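Local coordinates for probable adhesion protein (Pseudomonas aeruginosa PAO1, PDB 6R44) that probably captures transition-metal ions in the periplasm for import, as a solute-binding protein of the zinc-uptake ZnuA type, at residues I34-N39 and Y253-A258; L114-S119 and R153-D158; R172-H177 and L218-I223; D181-E186 and R267-V272; S225-P230 and L245-H250. All coordinates share one frame; numbering follows the deposited sequence.

Interaction 1: I34-N39 and Y253-A258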
# COMPACT_ATOMS: atom_id res chain seq x y z
N ILE A 34 0.03 -12.97 9.65
CA ILE A 34 -1.39 -13.24 9.72
C ILE A 34 -1.82 -14.04 8.49
O ILE A 34 -1.35 -13.79 7.37
CB ILE A 34 -2.25 -11.98 10.01
CG1 ILE A 34 -2.44 -11.08 8.78
CG2 ILE A 34 -1.66 -11.21 11.19
CD1 ILE A 34 -3.45 -9.93 8.99
N PRO A 35 -2.68 -15.07 8.68
CA PRO A 35 -3.09 -15.89 7.54
C PRO A 35 -3.82 -15.10 6.48
O PRO A 35 -4.42 -14.04 6.74
CB PRO A 35 -4.01 -16.92 8.19
CG PRO A 35 -3.51 -17.03 9.56
CD PRO A 35 -3.29 -15.59 9.91
N ALA A 36 -3.73 -15.63 5.26
CA ALA A 36 -4.45 -15.15 4.08
C ALA A 36 -5.94 -15.26 4.46
O ALA A 36 -6.34 -16.27 5.08
CB ALA A 36 -4.15 -16.07 2.91
N GLY A 37 -6.71 -14.22 4.19
CA GLY A 37 -8.13 -14.19 4.51
C GLY A 37 -8.50 -13.10 5.51
O GLY A 37 -9.66 -12.68 5.58
N PHE A 38 -7.50 -12.62 6.27
CA PHE A 38 -7.74 -11.56 7.23
C PHE A 38 -7.62 -10.18 6.59
O PHE A 38 -6.74 -9.94 5.77
CB PHE A 38 -6.78 -11.68 8.42
CG PHE A 38 -7.20 -12.70 9.44
CD1 PHE A 38 -8.30 -12.48 10.26
CD2 PHE A 38 -6.46 -13.86 9.64
CE1 PHE A 38 -8.69 -13.42 11.23
CE2 PHE A 38 -6.81 -14.78 10.63
CZ PHE A 38 -7.95 -14.57 11.40
N ASN A 39 -8.55 -9.26 6.94
CA ASN A 39 -8.42 -7.88 6.49
C ASN A 39 -7.43 -7.30 7.53
O ASN A 39 -7.70 -7.40 8.73
CB ASN A 39 -9.77 -7.14 6.53
CG ASN A 39 -9.68 -5.68 6.10
OD1 ASN A 39 -8.65 -5.03 6.23
ND2 ASN A 39 -10.76 -5.12 5.60
N TYR A 253 -5.76 -8.00 -0.21
CA TYR A 253 -6.69 -9.13 -0.24
C TYR A 253 -6.09 -10.43 -0.78
O TYR A 253 -5.21 -10.39 -1.63
CB TYR A 253 -7.97 -8.72 -1.03
CG TYR A 253 -8.80 -9.88 -1.55
CD1 TYR A 253 -8.51 -10.48 -2.77
CD2 TYR A 253 -9.83 -10.42 -0.78
CE1 TYR A 253 -9.22 -11.60 -3.21
CE2 TYR A 253 -10.57 -11.51 -1.22
CZ TYR A 253 -10.25 -12.11 -2.44
OH TYR A 253 -10.93 -13.21 -2.89
N GLY A 254 -6.63 -11.57 -0.35
CA GLY A 254 -6.31 -12.88 -0.91
C GLY A 254 -4.95 -13.41 -0.54
O GLY A 254 -4.41 -13.05 0.51
N ASP A 255 -4.43 -14.33 -1.38
CA ASP A 255 -3.15 -15.01 -1.17
C ASP A 255 -1.94 -14.10 -1.33
O ASP A 255 -1.98 -13.08 -2.02
CB ASP A 255 -2.99 -16.24 -2.10
CG ASP A 255 -4.11 -17.26 -1.97
OD1 ASP A 255 -4.63 -17.43 -0.83
OD2 ASP A 255 -4.48 -17.87 -3.00
N TYR A 256 -0.88 -14.47 -0.62
CA TYR A 256 0.41 -13.80 -0.67
C TYR A 256 1.12 -14.41 -1.87
O TYR A 256 0.95 -15.60 -2.13
CB TYR A 256 1.20 -14.13 0.60
CG TYR A 256 0.60 -13.48 1.83
CD1 TYR A 256 0.84 -12.14 2.12
CD2 TYR A 256 -0.24 -14.20 2.68
CE1 TYR A 256 0.29 -11.54 3.25
CE2 TYR A 256 -0.81 -13.60 3.80
CZ TYR A 256 -0.55 -12.27 4.07
OH TYR A 256 -1.10 -11.66 5.17
N SER A 257 1.85 -13.60 -2.63
CA SER A 257 2.62 -14.08 -3.79
C SER A 257 3.69 -13.05 -4.12
O SER A 257 3.55 -11.88 -3.75
CB SER A 257 1.73 -14.39 -4.99
OG SER A 257 1.43 -13.24 -5.76
N ALA A 258 4.78 -13.49 -4.76
CA ALA A 258 5.89 -12.62 -5.12
C ALA A 258 5.45 -11.56 -6.15
O ALA A 258 5.84 -10.40 -6.03
CB ALA A 258 7.04 -13.44 -5.68
O HOH W 1 0.85 -11.23 7.15
O HOH W 2 -3.78 -10.90 5.56
O HOH W 3 -5.22 -12.23 2.95
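The phenol of Tyr256 and the side chain of Ile34 cross at about a right angle, with Tyr256 OH 3.9 Å from Ile34 CG1. A chi1 of -69°, which leaves CG beside the backbone N, aims the ring at the opposite loop. Its hydroxyl stands 3.1 Å from Ile34 O, a possible hydrogen bond left unsettled by a second acceptor within reach. Two waters lie 2.8 Å from Tyr256 OH: one accepts from Ile34 N, and the other donates to Phe38 O. The CE2 ring edge faces Ala36, with Tyr256 CE2 3.8 Å from Ala36 N near the ring plane and 4.2 Å from Ala36 CB. The partner loop is a type II beta turn, Pro35 to Phe38, with Gly37 at the third position (phi 117°). Its closing bond, Phe38 N to Pro35 O, is weak at 3.4 Å. This turn follows strand 29-32 of one sheet, whereas 253-258 runs from strand 244-248 of the other into helix 260-278. Ala36 CB points across to Gly254 O at 3.9 Å. A third water spans the loops, accepting from Gly37 N and donating to Gly254 O. His14 bonds to Gly254 O and stacks on the Tyr256 ring.

Interaction 2: L114-S119 and R153-D158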
# COMPACT_ATOMS: atom_id res chain seq x y z
N LEU A 114 2.07 1.98 -1.37
CA LEU A 114 1.29 2.18 -2.58
C LEU A 114 1.94 3.18 -3.55
O LEU A 114 1.33 3.57 -4.54
CB LEU A 114 -0.19 2.49 -2.28
CG LEU A 114 -0.92 1.33 -1.59
CD1 LEU A 114 -2.35 1.68 -1.27
CD2 LEU A 114 -0.87 0.04 -2.43
N SER A 115 3.21 3.50 -3.33
CA SER A 115 4.03 4.36 -4.17
C SER A 115 5.15 3.50 -4.74
O SER A 115 5.79 2.76 -3.98
CB SER A 115 4.63 5.49 -3.34
OG SER A 115 5.72 6.14 -3.98
N ILE A 116 5.44 3.62 -6.05
CA ILE A 116 6.56 2.96 -6.72
C ILE A 116 7.89 3.48 -6.15
O ILE A 116 8.72 2.66 -5.77
CB ILE A 116 6.48 3.06 -8.28
CG1 ILE A 116 5.27 2.26 -8.86
CG2 ILE A 116 7.82 2.66 -8.98
CD1 ILE A 116 5.28 0.67 -8.65
N SER A 117 8.07 4.82 -6.06
CA SER A 117 9.30 5.42 -5.55
C SER A 117 9.57 5.04 -4.07
O SER A 117 10.70 4.68 -3.75
CB SER A 117 9.33 6.93 -5.80
OG SER A 117 8.66 7.70 -4.80
N ALA A 118 8.56 5.07 -3.19
CA ALA A 118 8.72 4.62 -1.78
C ALA A 118 8.94 3.09 -1.68
O ALA A 118 9.67 2.63 -0.78
CB ALA A 118 7.52 5.01 -0.93
N SER A 119 8.32 2.32 -2.58
CA SER A 119 8.52 0.86 -2.62
C SER A 119 9.96 0.55 -2.91
O SER A 119 10.56 -0.24 -2.18
CB SER A 119 7.61 0.18 -3.63
OG SER A 119 6.29 0.26 -3.13
N ARG A 153 10.43 0.65 -11.74
CA ARG A 153 10.58 1.91 -12.47
C ARG A 153 9.93 1.82 -13.88
O ARG A 153 9.28 2.79 -14.30
CB ARG A 153 12.06 2.31 -12.59
CG ARG A 153 12.63 2.85 -11.30
CD ARG A 153 14.08 3.30 -11.44
NE ARG A 153 14.85 2.98 -10.24
CZ ARG A 153 15.77 2.02 -10.17
NH1 ARG A 153 16.41 1.78 -9.03
NH2 ARG A 153 16.09 1.31 -11.25
N ALA A 154 10.08 0.65 -14.57
CA ALA A 154 9.56 0.37 -15.91
C ALA A 154 8.03 0.36 -15.91
O ALA A 154 7.41 0.90 -16.82
CB ALA A 154 10.11 -0.96 -16.43
N LEU A 155 7.45 -0.21 -14.85
CA LEU A 155 6.02 -0.30 -14.62
C LEU A 155 5.46 1.14 -14.66
O LEU A 155 4.60 1.46 -15.51
CB LEU A 155 5.86 -0.92 -13.22
CG LEU A 155 4.55 -1.52 -12.81
CD1 LEU A 155 4.79 -2.72 -11.92
CD2 LEU A 155 3.75 -0.51 -12.02
N ARG A 156 6.02 2.02 -13.77
CA ARG A 156 5.68 3.43 -13.66
C ARG A 156 5.86 4.15 -15.03
O ARG A 156 4.92 4.79 -15.51
CB ARG A 156 6.49 4.10 -12.54
CG ARG A 156 6.10 5.57 -12.21
CD ARG A 156 7.04 6.22 -11.17
NE ARG A 156 8.46 6.06 -11.49
CZ ARG A 156 9.45 6.01 -10.60
NH1 ARG A 156 9.20 6.12 -9.30
NH2 ARG A 156 10.71 5.86 -11.00
N ALA A 157 7.04 3.99 -15.67
CA ALA A 157 7.37 4.65 -16.93
C ALA A 157 6.34 4.34 -18.03
O ALA A 157 5.81 5.27 -18.61
CB ALA A 157 8.77 4.26 -17.39
N ASP A 158 6.03 3.05 -18.26
CA ASP A 158 5.07 2.61 -19.28
C ASP A 158 3.69 3.22 -19.01
O ASP A 158 3.05 3.71 -19.95
CB ASP A 158 5.00 1.06 -19.30
CG ASP A 158 6.28 0.36 -19.75
OD1 ASP A 158 7.18 1.04 -20.32
OD2 ASP A 158 6.40 -0.88 -19.52
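Ile116, in the first turn of helix 116-133, packs against Leu155 and Arg156 of the next helix in the chain, 138-161. Helix 138-161 leads from the first lobe toward the second, consistent with the long connecting helix of metal-binding solute receptors of this family. Of the 211 Å² buried here, Ile116 supplies the largest share, and its two branches part company. CD1 of Ile116 runs to Leu155 CD2 at 3.9 Å, where the two side chains meet at a slant. CG2 of Ile116 lies over one face of the Arg156 guanidinium, 3.7 Å from NH1. Ser117 CB instead sits at the edge of that group, in its plane, 3.6 Å from Arg156 NH1. Arg156 is extended through chi2 and then folds at chi3 (49°), which turns the guanidinium back along Ile116, so that the two side chains slide past each other in opposite directions. Glu186 joins from outside, accepting from Ile116 N and Ser117 N and forming a long, weak ion pair with Arg156 NH1. Met265 and Tyr261 of helix 260-278 also touch Ile116. At the helix start Ser115 is the N-cap: its OG takes Ala118 N at 3.1 Å in an almost straight bond (176°). Ser115 O is gripped twice, by Ser119 N and by Ser119 OG at 2.7 Å, from opposite faces of its carbonyl plane.

Interaction 3: R172-H177 and L218-I223. With NI (nickel (II) ion), chain C.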
# COMPACT_ATOMS: atom_id res chain seq x y z
N ARG A 172 -10.06 17.41 -9.51
CA ARG A 172 -10.02 17.07 -8.10
C ARG A 172 -10.45 15.62 -7.89
O ARG A 172 -11.43 15.15 -8.47
CB ARG A 172 -10.89 18.04 -7.30
CG ARG A 172 -10.33 19.45 -7.20
CD ARG A 172 -11.20 20.24 -6.25
NE ARG A 172 -10.90 21.66 -6.24
CZ ARG A 172 -9.97 22.20 -5.46
NH1 ARG A 172 -9.26 21.44 -4.63
NH2 ARG A 172 -9.75 23.51 -5.49
N VAL A 173 -9.70 14.92 -7.02
CA VAL A 173 -9.83 13.52 -6.70
C VAL A 173 -10.18 13.28 -5.23
O VAL A 173 -9.59 13.88 -4.34
CB VAL A 173 -8.45 12.91 -7.10
CG1 VAL A 173 -8.04 11.72 -6.24
CG2 VAL A 173 -8.41 12.58 -8.59
N ALA A 174 -11.10 12.35 -4.98
CA ALA A 174 -11.45 11.91 -3.64
C ALA A 174 -11.24 10.39 -3.55
O ALA A 174 -11.25 9.70 -4.57
CB ALA A 174 -12.89 12.28 -3.28
N THR A 175 -10.96 9.89 -2.35
CA THR A 175 -10.79 8.44 -2.13
C THR A 175 -11.63 8.01 -0.93
O THR A 175 -11.90 8.84 -0.05
CB THR A 175 -9.30 8.04 -2.00
OG1 THR A 175 -8.80 8.47 -0.73
CG2 THR A 175 -8.40 8.57 -3.14
N ILE A 176 -12.05 6.74 -0.88
CA ILE A 176 -12.81 6.22 0.27
C ILE A 176 -11.81 6.00 1.43
O ILE A 176 -11.97 6.59 2.49
CB ILE A 176 -13.61 4.92 -0.06
CG1 ILE A 176 -14.65 5.11 -1.23
CG2 ILE A 176 -14.29 4.37 1.23
CD1 ILE A 176 -15.90 6.01 -0.91
N HIS A 177 -10.79 5.18 1.20
CA HIS A 177 -9.71 4.86 2.15
C HIS A 177 -8.61 5.87 1.90
O HIS A 177 -8.38 6.22 0.74
CB HIS A 177 -9.16 3.45 1.82
CG HIS A 177 -8.40 2.79 2.93
ND1 HIS A 177 -9.04 1.97 3.83
CD2 HIS A 177 -7.07 2.76 3.19
CE1 HIS A 177 -8.10 1.52 4.65
NE2 HIS A 177 -6.89 1.93 4.27
N LEU A 218 -16.52 21.69 -3.69
CA LEU A 218 -15.20 21.74 -4.33
C LEU A 218 -15.20 21.15 -5.73
O LEU A 218 -14.15 21.07 -6.34
CB LEU A 218 -14.11 21.09 -3.45
CG LEU A 218 -14.01 21.63 -2.02
CD1 LEU A 218 -13.02 20.86 -1.26
CD2 LEU A 218 -13.66 23.12 -1.98
N ASP A 219 -16.38 20.79 -6.25
CA ASP A 219 -16.56 20.19 -7.58
C ASP A 219 -15.56 19.04 -7.83
O ASP A 219 -14.78 19.07 -8.79
CB ASP A 219 -16.56 21.26 -8.71
CG ASP A 219 -16.99 20.74 -10.08
OD1 ASP A 219 -17.66 19.68 -10.15
OD2 ASP A 219 -16.66 21.40 -11.10
N VAL A 220 -15.58 18.04 -6.93
CA VAL A 220 -14.73 16.87 -7.06
C VAL A 220 -15.23 16.05 -8.23
O VAL A 220 -16.42 15.77 -8.33
CB VAL A 220 -14.61 16.06 -5.74
CG1 VAL A 220 -13.96 14.69 -5.98
CG2 VAL A 220 -13.83 16.86 -4.69
N LYS A 221 -14.32 15.70 -9.13
CA LYS A 221 -14.59 14.98 -10.38
C LYS A 221 -14.59 13.45 -10.28
O LYS A 221 -15.40 12.79 -10.94
CB LYS A 221 -13.59 15.45 -11.45
CG LYS A 221 -13.46 16.99 -11.57
CD LYS A 221 -14.70 17.61 -12.22
CE LYS A 221 -14.50 19.05 -12.61
NZ LYS A 221 -15.65 19.56 -13.39
N VAL A 222 -13.63 12.86 -9.52
CA VAL A 222 -13.56 11.40 -9.43
C VAL A 222 -13.43 10.90 -7.99
O VAL A 222 -12.92 11.59 -7.11
CB VAL A 222 -12.52 10.69 -10.37
CG1 VAL A 222 -12.44 11.34 -11.75
CG2 VAL A 222 -11.14 10.56 -9.75
N ILE A 223 -13.92 9.68 -7.77
CA ILE A 223 -13.76 8.97 -6.52
C ILE A 223 -13.12 7.63 -6.81
O ILE A 223 -13.56 6.89 -7.71
CB ILE A 223 -15.01 8.89 -5.58
CG1 ILE A 223 -14.76 7.99 -4.37
CG2 ILE A 223 -16.26 8.47 -6.32
CD1 ILE A 223 -14.52 8.73 -3.11
NI NI C . -5.12 1.05 5.01
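Ile223 packs along 174-176 through its CG1 branch, which meets that segment at every atom from CB to CD1. CB lies 4.0 Å from Ala174 O. CG1, placed opposite the backbone N (chi1 173°), passes the same Ala174 O at 3.9 Å. CD1 then rests over the peptide backbone, 3.7 Å from Thr175 C, and ends against Ile176 CD1 at 3.8 Å. On the other face of the sheet, Val173 and Val222 stand side by side and point the same way, CG2 to CG2 at 3.6 Å. Beneath these side chains, strands 173-175 and 222-226 are parallel neighbours in the second lobe's sheet, with Ala174 N bonded to Val222 O at 2.9 Å. Before the strand, Asp219 is the C-prime residue of the Schellman motif that ends helix 205-217. The chain then returns so that Lys221 N reaches Arg172 O at 3.0 Å, and Val222 N adds a weak bond to that oxygen. Strand 173-175 leads to His177, whose NE2 binds nickel at 2.1 Å beside five other histidines. Main-chain bonds and buried aliphatic contacts thus join the strands, an arrangement consistent with a firm base for that metal ligand.

Interaction 4: D181-E186 and R267-V272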
# COMPACT_ATOMS: atom_id res chain seq x y z
N ASP A 181 -2.46 8.75 -1.31
CA ASP A 181 -1.72 10.02 -1.36
C ASP A 181 -0.31 9.81 -1.94
O ASP A 181 0.13 10.60 -2.77
CB ASP A 181 -1.64 10.64 0.04
CG ASP A 181 -3.01 10.88 0.62
OD1 ASP A 181 -3.65 9.90 1.08
OD2 ASP A 181 -3.46 12.05 0.58
N TYR A 182 0.37 8.73 -1.54
CA TYR A 182 1.68 8.46 -2.10
C TYR A 182 1.57 8.05 -3.58
O TYR A 182 2.39 8.49 -4.38
CB TYR A 182 2.41 7.39 -1.31
CG TYR A 182 2.67 7.76 0.12
CD1 TYR A 182 1.77 7.41 1.12
CD2 TYR A 182 3.86 8.39 0.49
CE1 TYR A 182 2.03 7.71 2.46
CE2 TYR A 182 4.12 8.71 1.82
CZ TYR A 182 3.21 8.35 2.80
OH TYR A 182 3.46 8.65 4.12
N LEU A 183 0.52 7.30 -3.95
CA LEU A 183 0.33 6.88 -5.36
C LEU A 183 0.08 8.08 -6.28
O LEU A 183 0.66 8.17 -7.37
CB LEU A 183 -0.82 5.84 -5.50
CG LEU A 183 -1.34 5.55 -6.94
CD1 LEU A 183 -0.42 4.59 -7.67
CD2 LEU A 183 -2.74 5.00 -6.92
N LEU A 184 -0.82 8.97 -5.88
CA LEU A 184 -1.19 10.11 -6.69
C LEU A 184 -0.09 11.16 -6.79
O LEU A 184 0.03 11.81 -7.82
CB LEU A 184 -2.52 10.67 -6.23
CG LEU A 184 -3.69 9.88 -6.81
CD1 LEU A 184 -4.77 9.64 -5.81
CD2 LEU A 184 -4.19 10.52 -8.11
N ARG A 185 0.81 11.21 -5.79
CA ARG A 185 1.99 12.09 -5.78
C ARG A 185 2.91 11.74 -6.96
O ARG A 185 3.55 12.63 -7.49
CB ARG A 185 2.73 11.97 -4.46
CG ARG A 185 3.45 13.23 -4.05
CD ARG A 185 4.07 13.08 -2.67
NE ARG A 185 4.70 14.32 -2.24
CZ ARG A 185 5.98 14.62 -2.43
NH1 ARG A 185 6.78 13.74 -3.02
NH2 ARG A 185 6.46 15.78 -2.02
N GLU A 186 2.92 10.49 -7.41
CA GLU A 186 3.71 10.06 -8.57
C GLU A 186 3.26 10.69 -9.90
O GLU A 186 3.99 10.65 -10.88
CB GLU A 186 3.74 8.53 -8.67
CG GLU A 186 4.25 7.96 -7.36
CD GLU A 186 5.08 6.71 -7.51
OE1 GLU A 186 4.47 5.62 -7.60
OE2 GLU A 186 6.32 6.82 -7.55
N ARG A 267 -2.14 -2.37 -12.39
CA ARG A 267 -3.59 -2.09 -12.49
C ARG A 267 -3.95 -0.72 -11.88
O ARG A 267 -4.72 0.01 -12.50
CB ARG A 267 -4.45 -3.22 -11.90
CG ARG A 267 -4.36 -4.53 -12.69
CD ARG A 267 -5.50 -5.50 -12.38
NE ARG A 267 -5.25 -6.29 -11.17
CZ ARG A 267 -4.59 -7.45 -11.13
NH1 ARG A 267 -4.06 -7.96 -12.24
NH2 ARG A 267 -4.43 -8.10 -9.98
N ASN A 268 -3.37 -0.36 -10.71
CA ASN A 268 -3.59 0.91 -10.02
C ASN A 268 -3.13 2.10 -10.85
O ASN A 268 -3.85 3.09 -10.96
CB ASN A 268 -2.87 0.96 -8.64
CG ASN A 268 -3.53 0.19 -7.53
OD1 ASN A 268 -4.70 -0.19 -7.62
ND2 ASN A 268 -2.80 -0.06 -6.45
N LEU A 269 -1.91 2.00 -11.43
CA LEU A 269 -1.38 3.08 -12.27
C LEU A 269 -2.22 3.27 -13.54
O LEU A 269 -2.50 4.41 -13.92
CB LEU A 269 0.10 2.84 -12.61
CG LEU A 269 1.10 2.89 -11.41
CD1 LEU A 269 2.47 2.51 -11.86
CD2 LEU A 269 1.20 4.27 -10.83
N ASP A 270 -2.66 2.17 -14.15
CA ASP A 270 -3.48 2.23 -15.38
C ASP A 270 -4.84 2.83 -15.07
O ASP A 270 -5.35 3.62 -15.86
CB ASP A 270 -3.62 0.84 -16.01
CG ASP A 270 -2.38 0.36 -16.77
OD1 ASP A 270 -1.38 1.14 -16.88
OD2 ASP A 270 -2.40 -0.79 -17.27
N THR A 271 -5.40 2.51 -13.88
CA THR A 271 -6.70 3.05 -13.46
C THR A 271 -6.62 4.56 -13.25
O THR A 271 -7.51 5.28 -13.72
CB THR A 271 -7.28 2.28 -12.26
OG1 THR A 271 -7.56 0.92 -12.68
CG2 THR A 271 -8.57 2.90 -11.76
N VAL A 272 -5.55 5.04 -12.60
CA VAL A 272 -5.34 6.48 -12.37
C VAL A 272 -5.20 7.18 -13.73
O VAL A 272 -5.90 8.16 -13.98
CB VAL A 272 -4.19 6.78 -11.37
CG1 VAL A 272 -3.90 8.28 -11.29
CG2 VAL A 272 -4.54 6.23 -9.98
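The carboxamide of Asn268 meets Leu183 with neither a face nor an edge: the nearest approach is through the stem, Asn268 CB to Leu183 CD2 at 4.4 Å. Its polar end is turned to another partner, with OD1 accepting from Ser249 N. The carboxylate of Glu186 has its partners at the start of helix 116-133. What remains between the helices is aliphatic. Leu183 works with both methyls: CD1 touches Leu269 CD2 at 3.6 Å, and CD2 touches Val272 CG2 at 3.8 Å. With CG opposite the backbone N (chi1 167°), the Leu183 chain reaches across between Leu269 and Val272, sliding past the valine in the opposite direction and meeting the leucine at a slant. The contact joins the second lobe's short helix 181-185, which follows strand 173-175, to the long helix 260-278, which also reaches toward the first lobe. Their segment axes approach to 11.2 Å with a signed crossing angle of -63°, a separation that leaves the meeting to side-chain ends. Val272 divides its branches, CG2 going to Leu183 and CG1 to Leu184 CD2 at 3.9 Å. All five touching residues are buried. Leu248 of strand 244-248 lies against both Leu183 and Asn268, and Leu269 is also covered by Leu155 and Ala159 of helix 138-161.

Interaction 5: S225-P230 and L245-H250. With NI (nickel (II) ion), chain C.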
# COMPACT_ATOMS: atom_id res chain seq x y z
N SER A 225 -12.64 4.25 -5.19
CA SER A 225 -13.17 3.36 -4.17
C SER A 225 -12.28 2.13 -4.01
O SER A 225 -11.29 1.98 -4.73
CB SER A 225 -14.62 2.99 -4.47
OG SER A 225 -14.69 2.22 -5.66
N GLU A 226 -12.59 1.28 -3.04
CA GLU A 226 -11.81 0.09 -2.72
C GLU A 226 -12.23 -1.17 -3.50
O GLU A 226 -13.41 -1.51 -3.54
CB GLU A 226 -11.90 -0.16 -1.19
CG GLU A 226 -11.12 0.84 -0.35
CD GLU A 226 -9.63 0.81 -0.65
OE1 GLU A 226 -8.95 -0.15 -0.22
OE2 GLU A 226 -9.16 1.73 -1.36
N ILE A 227 -11.27 -1.88 -4.10
CA ILE A 227 -11.54 -3.15 -4.77
C ILE A 227 -11.53 -4.26 -3.69
O ILE A 227 -12.39 -5.13 -3.70
CB ILE A 227 -10.46 -3.43 -5.89
CG1 ILE A 227 -10.84 -2.76 -7.22
CG2 ILE A 227 -10.22 -4.93 -6.13
CD1 ILE A 227 -9.67 -2.43 -8.16
N ASP A 228 -10.53 -4.24 -2.79
CA ASP A 228 -10.24 -5.32 -1.82
C ASP A 228 -11.39 -5.73 -0.87
O ASP A 228 -11.80 -6.89 -0.91
CB ASP A 228 -8.95 -5.00 -1.03
CG ASP A 228 -7.70 -5.01 -1.90
OD1 ASP A 228 -7.80 -5.40 -3.09
OD2 ASP A 228 -6.60 -4.67 -1.39
N PHE A 229 -11.87 -4.82 -0.01
CA PHE A 229 -12.95 -5.04 0.96
C PHE A 229 -13.91 -3.88 0.70
O PHE A 229 -13.87 -2.88 1.41
CB PHE A 229 -12.35 -5.00 2.39
CG PHE A 229 -11.37 -6.13 2.60
CD1 PHE A 229 -11.82 -7.41 2.92
CD2 PHE A 229 -10.00 -5.93 2.44
CE1 PHE A 229 -10.91 -8.47 3.07
CE2 PHE A 229 -9.10 -6.99 2.58
CZ PHE A 229 -9.56 -8.25 2.89
N PRO A 230 -14.73 -3.95 -0.38
CA PRO A 230 -15.54 -2.78 -0.77
C PRO A 230 -16.49 -2.23 0.29
O PRO A 230 -16.86 -2.95 1.22
CB PRO A 230 -16.29 -3.25 -2.03
CG PRO A 230 -16.21 -4.74 -2.00
CD PRO A 230 -14.91 -5.07 -1.33
N LEU A 245 -16.84 7.15 -10.69
CA LEU A 245 -16.29 6.11 -9.84
C LEU A 245 -15.26 5.20 -10.53
O LEU A 245 -15.50 4.72 -11.64
CB LEU A 245 -17.48 5.31 -9.29
CG LEU A 245 -17.23 4.33 -8.17
CD1 LEU A 245 -16.63 5.02 -6.95
CD2 LEU A 245 -18.54 3.67 -7.76
N TYR A 246 -14.10 5.02 -9.88
CA TYR A 246 -13.00 4.16 -10.30
C TYR A 246 -12.58 3.42 -9.05
O TYR A 246 -12.79 3.91 -7.95
CB TYR A 246 -11.80 4.95 -10.84
CG TYR A 246 -12.12 5.77 -12.06
CD1 TYR A 246 -12.69 7.04 -11.94
CD2 TYR A 246 -11.95 5.25 -13.34
CE1 TYR A 246 -13.07 7.77 -13.07
CE2 TYR A 246 -12.32 5.97 -14.48
CZ TYR A 246 -12.87 7.24 -14.33
OH TYR A 246 -13.19 7.97 -15.43
N SER A 247 -12.04 2.23 -9.20
CA SER A 247 -11.65 1.44 -8.05
C SER A 247 -10.16 1.17 -8.05
O SER A 247 -9.58 0.96 -9.09
CB SER A 247 -12.44 0.13 -8.03
OG SER A 247 -13.68 0.36 -7.39
N LEU A 248 -9.55 1.17 -6.89
CA LEU A 248 -8.13 0.92 -6.69
C LEU A 248 -7.90 -0.19 -5.68
O LEU A 248 -8.77 -0.49 -4.86
CB LEU A 248 -7.42 2.21 -6.23
CG LEU A 248 -7.32 3.37 -7.23
CD1 LEU A 248 -6.55 4.52 -6.63
CD2 LEU A 248 -6.59 2.94 -8.51
N SER A 249 -6.72 -0.81 -5.75
CA SER A 249 -6.35 -1.89 -4.86
C SER A 249 -5.39 -1.42 -3.78
O SER A 249 -4.34 -0.84 -4.10
CB SER A 249 -5.75 -3.04 -5.66
OG SER A 249 -5.17 -4.04 -4.83
N HIS A 250 -5.74 -1.70 -2.51
CA HIS A 250 -4.90 -1.46 -1.32
C HIS A 250 -3.82 -2.59 -1.24
O HIS A 250 -2.91 -2.50 -0.41
CB HIS A 250 -5.81 -1.51 -0.07
CG HIS A 250 -5.17 -1.07 1.22
ND1 HIS A 250 -4.07 -1.73 1.76
CD2 HIS A 250 -5.55 -0.11 2.08
CE1 HIS A 250 -3.77 -1.09 2.87
NE2 HIS A 250 -4.67 -0.15 3.13
NI NI C . -5.12 1.05 5.01
O HOH W 4 -8.54 -1.80 -2.42
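Ser225 and Glu226 pair in parallel with Ser247 and Leu248, Ser225 N giving to Tyr246 O at 2.8 Å. Leu248 N returns a bond to Ser225 O at 2.9 Å. Ile227 N prolongs the ladder to Leu248 O at 3.0 Å. On one face, Ser247 OG donates to Ser225 OG at 2.7 Å, joining two hydroxyls in register. Beside them Ile227 CG1 presses on Ser247 CB at 3.4 Å, tighter than usual for two carbons. On the other face the Glu226 chain bends at chi2 (-61°) and crosses toward His250, its carboxylate turned 87° from the imidazole. OE1 of Glu226 lies near the ring plane at its edge, closest to His250 CB at 3.4 Å, while OE2 bonds to Tyr180 OH. One water is gripped four times, donating to Glu226 OE1 and Leu248 O and accepting from Asp228 N and His250 N, and so ties the two segments where the strands give way to loops. His250 CG lies opposite its backbone N, and the ring carries NE2 to nickel at 2.3 Å. Ser249 OG bonds to Glu264. The strands belong to a beta-alpha-beta unit: Val234 of the connecting helix 234-241 covers Ser225 and Leu245, whereas Tyr246 and Leu248 pack against helix 260-278.

Interactions 3 and 5 share strand 222-226 and converge on the nickel ion: His177 NE2 and His250 NE2 lie 3.3 Å apart, both bound to it, and Tyr246 N bonds to Ile223 O at 2.9 Å. Interaction 4 backs this sheet. Its Asn268 OD1 holds Ser249 N at 2.8 Å, next to His250, and Leu184 CD1 meets Val173 CG1. Interaction 2 lies about 9 Å from interaction 4, centre to centre, and Glu186 couples them through Ile116 N and Ser117 N. Interaction 1 joins a first-lobe loop to the connection between strand 244-248 and helix 260-278 and touches interaction 5 where Asn39 packs on Phe229; its Ile34 side chain is about 12 Å from the nickel ion.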